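Local atomic coordinates of probable sensor histidine kinase pdtas (Mycobacterium tuberculosis, PDB entry 2YKF), a protein that acts as the sensor histidine kinase of a two-component system, probably autophosphorylating when cyclic di-GMP binds during nutrient deprivation. Residues Leu34-Phe39 with Arg60-Pro65; Thr66-Asp71 with Thr129-Glu134; Gly256-Leu261 with Asp282-Lys287. All coordinates share one frame; numbering follows the deposited sequence.

Contact 1: Leu34-Phe39 with Arg60-Pro65; sequences LADLSF and RPNTGP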
# COMPACT_ATOMS: atom_id res chain seq x y z
N LEU A 34 10.87 1.34 3.20
CA LEU A 34 11.92 0.38 3.56
C LEU A 34 11.38 -1.02 3.97
O LEU A 34 11.88 -2.03 3.47
CB LEU A 34 12.76 1.02 4.68
CG LEU A 34 13.88 0.15 5.23
CD1 LEU A 34 14.96 -0.17 4.14
CD2 LEU A 34 14.48 0.89 6.43
N ALA A 35 10.35 -1.07 4.84
CA ALA A 35 9.75 -2.34 5.29
C ALA A 35 9.17 -3.08 4.06
O ALA A 35 9.42 -4.29 3.89
CB ALA A 35 8.65 -2.09 6.31
N ASP A 36 8.54 -2.34 3.14
CA ASP A 36 7.98 -2.99 1.95
C ASP A 36 9.07 -3.55 1.01
O ASP A 36 8.92 -4.67 0.46
CB ASP A 36 7.14 -2.03 1.13
CG ASP A 36 5.78 -1.65 1.87
OD1 ASP A 36 5.49 -2.28 2.92
OD2 ASP A 36 5.05 -0.76 1.38
N LEU A 37 10.07 -2.73 0.72
CA LEU A 37 11.16 -3.20 -0.17
C LEU A 37 11.98 -4.32 0.47
O LEU A 37 12.61 -5.10 -0.25
CB LEU A 37 12.07 -2.04 -0.49
CG LEU A 37 11.57 -0.86 -1.33
CD1 LEU A 37 12.60 0.26 -1.23
CD2 LEU A 37 11.34 -1.24 -2.75
N SER A 38 12.05 -4.34 1.80
CA SER A 38 12.79 -5.39 2.50
C SER A 38 11.94 -6.66 2.71
O SER A 38 12.48 -7.66 3.14
CB SER A 38 13.26 -4.93 3.89
OG SER A 38 13.97 -3.71 3.85
N PHE A 39 10.60 -6.59 2.52
CA PHE A 39 9.71 -7.68 2.96
C PHE A 39 9.98 -8.06 4.42
O PHE A 39 10.01 -9.27 4.77
CB PHE A 39 9.88 -8.94 2.05
CG PHE A 39 9.77 -8.64 0.59
CD1 PHE A 39 8.53 -8.65 -0.03
CD2 PHE A 39 10.88 -8.32 -0.16
CE1 PHE A 39 8.42 -8.33 -1.38
CE2 PHE A 39 10.76 -7.98 -1.49
CZ PHE A 39 9.53 -8.01 -2.11
N ARG A 60 5.56 -2.77 10.05
CA ARG A 60 5.52 -4.06 9.40
C ARG A 60 5.50 -3.92 7.89
O ARG A 60 4.95 -2.96 7.38
CB ARG A 60 4.28 -4.86 9.86
CG ARG A 60 4.18 -4.95 11.39
CD ARG A 60 3.00 -5.87 11.81
NE ARG A 60 3.18 -6.12 13.26
CZ ARG A 60 2.64 -5.39 14.21
NH1 ARG A 60 1.87 -4.35 13.89
NH2 ARG A 60 2.81 -5.72 15.48
N PRO A 61 5.97 -4.93 7.16
CA PRO A 61 5.87 -4.83 5.70
C PRO A 61 4.42 -5.05 5.19
O PRO A 61 3.68 -5.85 5.76
CB PRO A 61 6.75 -5.98 5.21
CG PRO A 61 6.67 -7.03 6.34
CD PRO A 61 6.43 -6.25 7.62
N ASN A 62 4.02 -4.29 4.15
CA ASN A 62 2.75 -4.59 3.51
C ASN A 62 2.88 -5.59 2.40
O ASN A 62 1.86 -6.06 1.94
CB ASN A 62 2.09 -3.30 2.98
CG ASN A 62 1.51 -2.47 4.14
OD1 ASN A 62 1.26 -2.99 5.23
ND2 ASN A 62 1.27 -1.22 3.91
N THR A 63 4.10 -5.92 2.01
CA THR A 63 4.34 -6.81 0.86
C THR A 63 4.63 -8.26 1.33
O THR A 63 4.89 -9.12 0.51
CB THR A 63 5.60 -6.34 0.14
OG1 THR A 63 6.61 -6.14 1.15
CG2 THR A 63 5.32 -4.99 -0.58
N GLY A 64 4.62 -8.54 2.63
CA GLY A 64 4.72 -9.95 3.08
C GLY A 64 4.31 -10.10 4.53
O GLY A 64 4.03 -9.10 5.21
N PRO A 65 4.28 -11.35 5.04
CA PRO A 65 3.91 -11.53 6.49
C PRO A 65 4.85 -10.89 7.48
O PRO A 65 6.03 -10.81 7.25
CB PRO A 65 3.97 -13.07 6.67
CG PRO A 65 4.82 -13.57 5.58
CD PRO A 65 4.53 -12.66 4.38
O HOH W 1 2.67 -0.08 1.66
O HOH W 2 7.69 -10.55 4.91
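The ring of Phe39 overlaps Thr63, the two side chains crossing at about a right angle: Phe39 CD1 lies 3.4 Å from Thr63 OG1, while Thr63 O meets the ring at its edge, in plane. One face of the ring carries Asp36 O, 3.9 Å above its centre. That same oxygen accepts a hydrogen bond: Thr63 OG1 donates to Asp36 O over 2.8 Å, in the carbonyl plane on a lone pair. The hydroxyl gets there because it sits between the backbone N and the carbonyl carbon of its own residue (chi1 48°), which also lays Thr63 CG2 against Asp36 CB. A second bond has the same direction with the roles of main chain and side chain exchanged: Asn62 N-H, nearly straight at 169°, meets the carboxylate oxygen Asp36 OD1, 2.8 Å from Asn62 N, on the syn side but 31° out of the carboxylate plane. Gln32 also donates to Asp36 OD1, so this oxygen is held by two donors. The other carboxylate oxygen, Asp36 OD2, takes a water at 2.5 Å that accepts from Asn62 ND2; the stronger partner of that amide is Asp181 of the second subunit. Pro61 CB packs 3.4 Å from Ala35 O. All the touching residues are buried, and the two segments cover 331 Å² of each other, both sides summed. Phe39, with positive phi, is the C-prime residue of a Schellman motif, which ends helix 18-38 against the loop leaving strand 53-59 in the GAF domain.

Contact 2: Thr66-Asp71 with Thr129-Glu134; sequences TVVHTD and TRHQPE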
# COMPACT_ATOMS: atom_id res chain seq x y z
N THR A 66 4.30 -10.46 8.62
CA THR A 66 5.11 -9.97 9.72
C THR A 66 5.66 -11.20 10.53
O THR A 66 5.07 -12.25 10.50
CB THR A 66 4.26 -9.09 10.66
OG1 THR A 66 5.07 -8.49 11.65
CG2 THR A 66 3.18 -9.90 11.41
N VAL A 67 6.74 -11.00 11.26
CA VAL A 67 7.19 -12.00 12.24
C VAL A 67 7.19 -11.34 13.60
O VAL A 67 7.55 -11.96 14.61
CB VAL A 67 8.56 -12.61 11.88
CG1 VAL A 67 8.41 -13.30 10.48
CG2 VAL A 67 9.70 -11.53 11.90
N VAL A 68 6.68 -10.11 13.65
CA VAL A 68 6.55 -9.43 14.91
C VAL A 68 5.07 -9.10 15.14
O VAL A 68 4.60 -8.03 14.78
CB VAL A 68 7.47 -8.17 14.99
CG1 VAL A 68 7.56 -7.68 16.39
CG2 VAL A 68 8.86 -8.51 14.40
N HIS A 69 4.36 -10.06 15.72
CA HIS A 69 2.91 -10.01 15.81
C HIS A 69 2.49 -9.16 16.98
O HIS A 69 1.37 -8.63 16.98
CB HIS A 69 2.32 -11.43 15.95
CG HIS A 69 2.45 -12.22 14.71
ND1 HIS A 69 1.45 -12.26 13.76
CD2 HIS A 69 3.48 -12.93 14.21
CE1 HIS A 69 1.87 -12.98 12.73
NE2 HIS A 69 3.10 -13.40 12.98
N THR A 70 3.43 -8.96 17.91
CA THR A 70 3.19 -8.22 19.13
C THR A 70 3.63 -6.76 18.96
O THR A 70 4.51 -6.49 18.17
CB THR A 70 3.95 -8.92 20.29
OG1 THR A 70 3.13 -10.02 20.75
CG2 THR A 70 4.25 -7.99 21.45
N ASP A 71 2.97 -5.85 19.67
CA ASP A 71 3.38 -4.47 19.61
C ASP A 71 4.64 -4.25 20.45
O ASP A 71 4.57 -4.30 21.67
CB ASP A 71 2.27 -3.54 20.06
CG ASP A 71 2.58 -2.05 19.80
OD1 ASP A 71 3.74 -1.71 19.41
OD2 ASP A 71 1.66 -1.21 20.02
N THR A 129 16.34 -2.54 14.07
CA THR A 129 16.50 -4.00 13.87
C THR A 129 15.52 -4.47 12.81
O THR A 129 14.35 -4.02 12.80
CB THR A 129 16.32 -4.77 15.20
OG1 THR A 129 15.05 -4.40 15.81
CG2 THR A 129 17.56 -4.44 16.18
N ARG A 130 16.02 -5.31 11.90
CA ARG A 130 15.22 -5.89 10.84
C ARG A 130 14.84 -7.37 11.20
O ARG A 130 15.71 -8.15 11.63
CB ARG A 130 16.01 -5.84 9.54
CG ARG A 130 15.36 -6.40 8.28
CD ARG A 130 16.33 -6.24 7.04
NE ARG A 130 15.87 -6.88 5.77
CZ ARG A 130 16.41 -6.66 4.55
NH1 ARG A 130 17.42 -5.80 4.39
NH2 ARG A 130 15.92 -7.28 3.47
N HIS A 131 13.58 -7.75 11.06
CA HIS A 131 13.17 -9.10 11.42
C HIS A 131 12.39 -9.63 10.26
O HIS A 131 11.56 -8.90 9.70
CB HIS A 131 12.27 -9.05 12.63
CG HIS A 131 12.82 -8.26 13.79
ND1 HIS A 131 13.08 -8.82 15.01
CD2 HIS A 131 13.05 -6.93 13.92
CE1 HIS A 131 13.49 -7.88 15.85
NE2 HIS A 131 13.46 -6.72 15.22
N GLN A 132 12.65 -10.86 9.84
CA GLN A 132 11.94 -11.38 8.71
C GLN A 132 11.80 -12.88 8.77
O GLN A 132 12.48 -13.51 9.58
CB GLN A 132 12.67 -10.96 7.44
CG GLN A 132 14.00 -11.66 7.19
CD GLN A 132 14.77 -10.99 6.05
OE1 GLN A 132 14.26 -10.84 4.93
NE2 GLN A 132 15.99 -10.56 6.34
N PRO A 133 10.91 -13.46 7.93
CA PRO A 133 10.64 -14.88 8.02
C PRO A 133 11.89 -15.71 7.84
O PRO A 133 12.83 -15.27 7.14
CB PRO A 133 9.65 -15.12 6.88
CG PRO A 133 8.99 -13.78 6.67
CD PRO A 133 10.12 -12.84 6.85
N GLU A 134 11.93 -16.85 8.53
CA GLU A 134 13.04 -17.82 8.34
C GLU A 134 13.07 -18.23 6.87
O GLU A 134 12.01 -18.18 6.19
CB GLU A 134 12.96 -19.03 9.30
CG GLU A 134 11.69 -19.89 9.25
CD GLU A 134 11.95 -21.38 9.61
OE1 GLU A 134 13.12 -21.76 9.93
OE2 GLU A 134 10.98 -22.19 9.54
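Thr129 OG1 has two hydrogen-bond partners: His131 NE2 at 2.9 Å, where either could be the donor, and the indole NE1 of Trp45. This would restrain the rotation of the His131 imidazole, and the CB that carries the ring is where both valines meet His131. Val67 does most of the touching, splitting its two methyls. With CG1 anti to the carbonyl carbon (chi1 -60°), CG2 falls between the backbone N and that carbon, and Val67 CG2 comes within 3.6 Å of His131 CB and also lies close to Gln132 N. The other methyl, Val67 CG1, is 3.6 Å from Pro133 N and meets the proline ring at CG, 3.9 Å away. Val68 adds a third methyl: Val68 CG2 stands 3.9 Å from His131 CB, its approach to the imidazole being oblique. In all 171 Å² is buried, by van der Waals contact between the segments.

In the antiparallel GAF sheet, strand 123-131 runs between strands 41-47 and 114-120, and the contact lies where its last residues leave the sheet. Asp41 ties the two segments together from outside, since its carboxylate bonds Thr66 OG1 and Val67 N while its backbone pairs with His131. Within the loop, Thr66 OG1 accepts from Val68 N at 3.0 Å, with an N-H...O angle of 154°; a bond of this span, two residues on, defines an ST turn, and is consistent with holding the backbone so that both valines face the strand. His131 also meets the His111 ring, the planes about 80° apart. Further along the loop, Asp71 OD2 forms a salt bridge with Arg205 of the second subunit and a hydrogen bond with His204 of that same subunit.

Contact 3: Gly256-Leu261 with Asp282-Lys287; sequences GGATVL and DVTEVK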
# COMPACT_ATOMS: atom_id res chain seq x y z
N GLY A 256 -1.54 10.63 -21.95
CA GLY A 256 -2.22 9.60 -22.76
C GLY A 256 -3.59 9.18 -22.26
O GLY A 256 -4.00 8.00 -22.44
N GLY A 257 -4.32 10.11 -21.64
CA GLY A 257 -5.62 9.76 -21.03
C GLY A 257 -5.50 9.22 -19.59
O GLY A 257 -6.47 9.22 -18.90
N ALA A 258 -4.29 8.78 -19.17
CA ALA A 258 -4.02 8.26 -17.82
C ALA A 258 -3.46 9.36 -16.90
O ALA A 258 -3.05 10.39 -17.39
CB ALA A 258 -2.99 7.12 -17.92
N THR A 259 -3.52 9.17 -15.59
CA THR A 259 -2.92 10.09 -14.62
C THR A 259 -2.09 9.21 -13.72
O THR A 259 -2.61 8.20 -13.19
CB THR A 259 -3.96 10.81 -13.76
OG1 THR A 259 -4.82 11.56 -14.62
CG2 THR A 259 -3.27 11.82 -12.70
N VAL A 260 -0.81 9.49 -13.61
CA VAL A 260 0.02 8.74 -12.69
C VAL A 260 0.57 9.65 -11.58
O VAL A 260 0.72 10.89 -11.78
CB VAL A 260 1.15 8.01 -13.40
CG1 VAL A 260 0.61 6.96 -14.33
CG2 VAL A 260 2.05 9.03 -14.19
N LEU A 261 0.86 9.07 -10.42
CA LEU A 261 1.57 9.80 -9.37
C LEU A 261 2.97 9.24 -9.38
O LEU A 261 3.13 8.04 -9.44
CB LEU A 261 1.01 9.54 -7.95
CG LEU A 261 -0.34 10.07 -7.55
CD1 LEU A 261 -0.59 9.65 -6.07
CD2 LEU A 261 -0.25 11.56 -7.69
N ASP A 282 -0.58 4.29 -10.95
CA ASP A 282 -1.67 4.69 -11.86
C ASP A 282 -2.89 5.13 -11.07
O ASP A 282 -3.58 4.34 -10.38
CB ASP A 282 -1.97 3.53 -12.82
CG ASP A 282 -3.09 3.87 -13.83
OD1 ASP A 282 -3.72 4.94 -13.65
OD2 ASP A 282 -3.31 3.08 -14.79
N VAL A 283 -3.18 6.41 -11.09
CA VAL A 283 -4.34 6.87 -10.35
C VAL A 283 -5.53 7.33 -11.27
O VAL A 283 -6.33 8.16 -10.90
CB VAL A 283 -3.98 7.96 -9.34
CG1 VAL A 283 -3.01 7.39 -8.30
CG2 VAL A 283 -3.36 9.15 -10.05
N THR A 284 -5.53 6.87 -12.49
CA THR A 284 -6.56 7.25 -13.47
C THR A 284 -7.98 7.10 -12.90
O THR A 284 -8.78 8.05 -12.99
CB THR A 284 -6.41 6.40 -14.73
OG1 THR A 284 -5.07 6.57 -15.23
CG2 THR A 284 -7.41 6.85 -15.86
N GLU A 285 -8.27 5.94 -12.30
CA GLU A 285 -9.60 5.63 -11.78
C GLU A 285 -9.70 5.98 -10.32
O GLU A 285 -10.77 5.98 -9.78
CB GLU A 285 -9.95 4.15 -11.98
CG GLU A 285 -9.52 3.59 -13.39
CD GLU A 285 -10.23 4.30 -14.52
OE1 GLU A 285 -11.31 4.86 -14.24
OE2 GLU A 285 -9.70 4.35 -15.65
N VAL A 286 -8.57 6.21 -9.66
CA VAL A 286 -8.59 6.53 -8.23
C VAL A 286 -8.94 8.01 -8.10
O VAL A 286 -9.81 8.37 -7.34
CB VAL A 286 -7.25 6.15 -7.52
CG1 VAL A 286 -7.32 6.52 -6.04
CG2 VAL A 286 -6.93 4.65 -7.71
N LYS A 287 -8.21 8.85 -8.82
CA LYS A 287 -8.59 10.22 -9.22
C LYS A 287 -10.10 10.44 -9.41
O LYS A 287 -10.65 11.38 -8.86
CB LYS A 287 -7.83 10.62 -10.51
CG LYS A 287 -7.83 12.11 -10.83
CD LYS A 287 -7.28 12.43 -12.22
CE LYS A 287 -7.51 13.91 -12.54
NZ LYS A 287 -6.71 14.35 -13.74
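An Asx turn at the end of strand 272-282 leads into a short, weakly bonded helix, and the residues of the turn are bonded to strand 258-269 of the PAS-like domain. Asp282 OD1 takes two bonds from Thr284: from Thr284 N at 2.9 Å, and from Thr284 OG1 at 2.6 Å on the syn side, 17° out of the carboxylate plane. The carboxylate reaches forward because Asp282 CG lies anti to the backbone N (chi1 -179°). Having given its proton to Asp282, the hydroxyl accepts across the contact: Thr259 N donates to Thr284 OG1 over 3.0 Å with an angle of 160°. The strand's next polar group answers in the opposite sense, Val283 N donating to Thr259 O at 2.8 Å. Both backbone groups of Thr259 are therefore used, one by a side chain and one by main chain. Val260 and Asp282 form an antiparallel non-hydrogen-bonded pair, and their side chains share one face of the sheet. On apolar ground, Val283 CG1 lies 3.9 Å from Leu261 CG, the two side chains crossing at about a right angle, while Val283 CG2 is 3.8 Å from Thr259 CG2. Extended Lys287 passes its CD 3.5 Å from Thr259 OG1, a hydroxyl bonded to Asp254. Strand 250-255 flanks strand 258-269, Arg205 of helix 197-205 touches Ala258 and Asp282, and Arg174 of the second subunit packs on Val283 and Lys287.

How the contacts relate
The three contacts follow one another along the chain without overlap. Contacts 1 and 2 share the GAF domain and one connection, the loop between strands 53-59 and 76-77, whose first residues meet the end of helix 18-38 and whose next residues meet the end of strand 123-131. Their centres are about 10 Å apart, and Arg60 NE bonds Val68 O to join them. Contact 3 belongs to the PAS-like domain, its centre about 25 Å from that of contact 1 and about 35 Å from that of contact 2, with no touch. All three reach the second subunit, so elements of both sensing modules lie beside the dimer partner in this fragment.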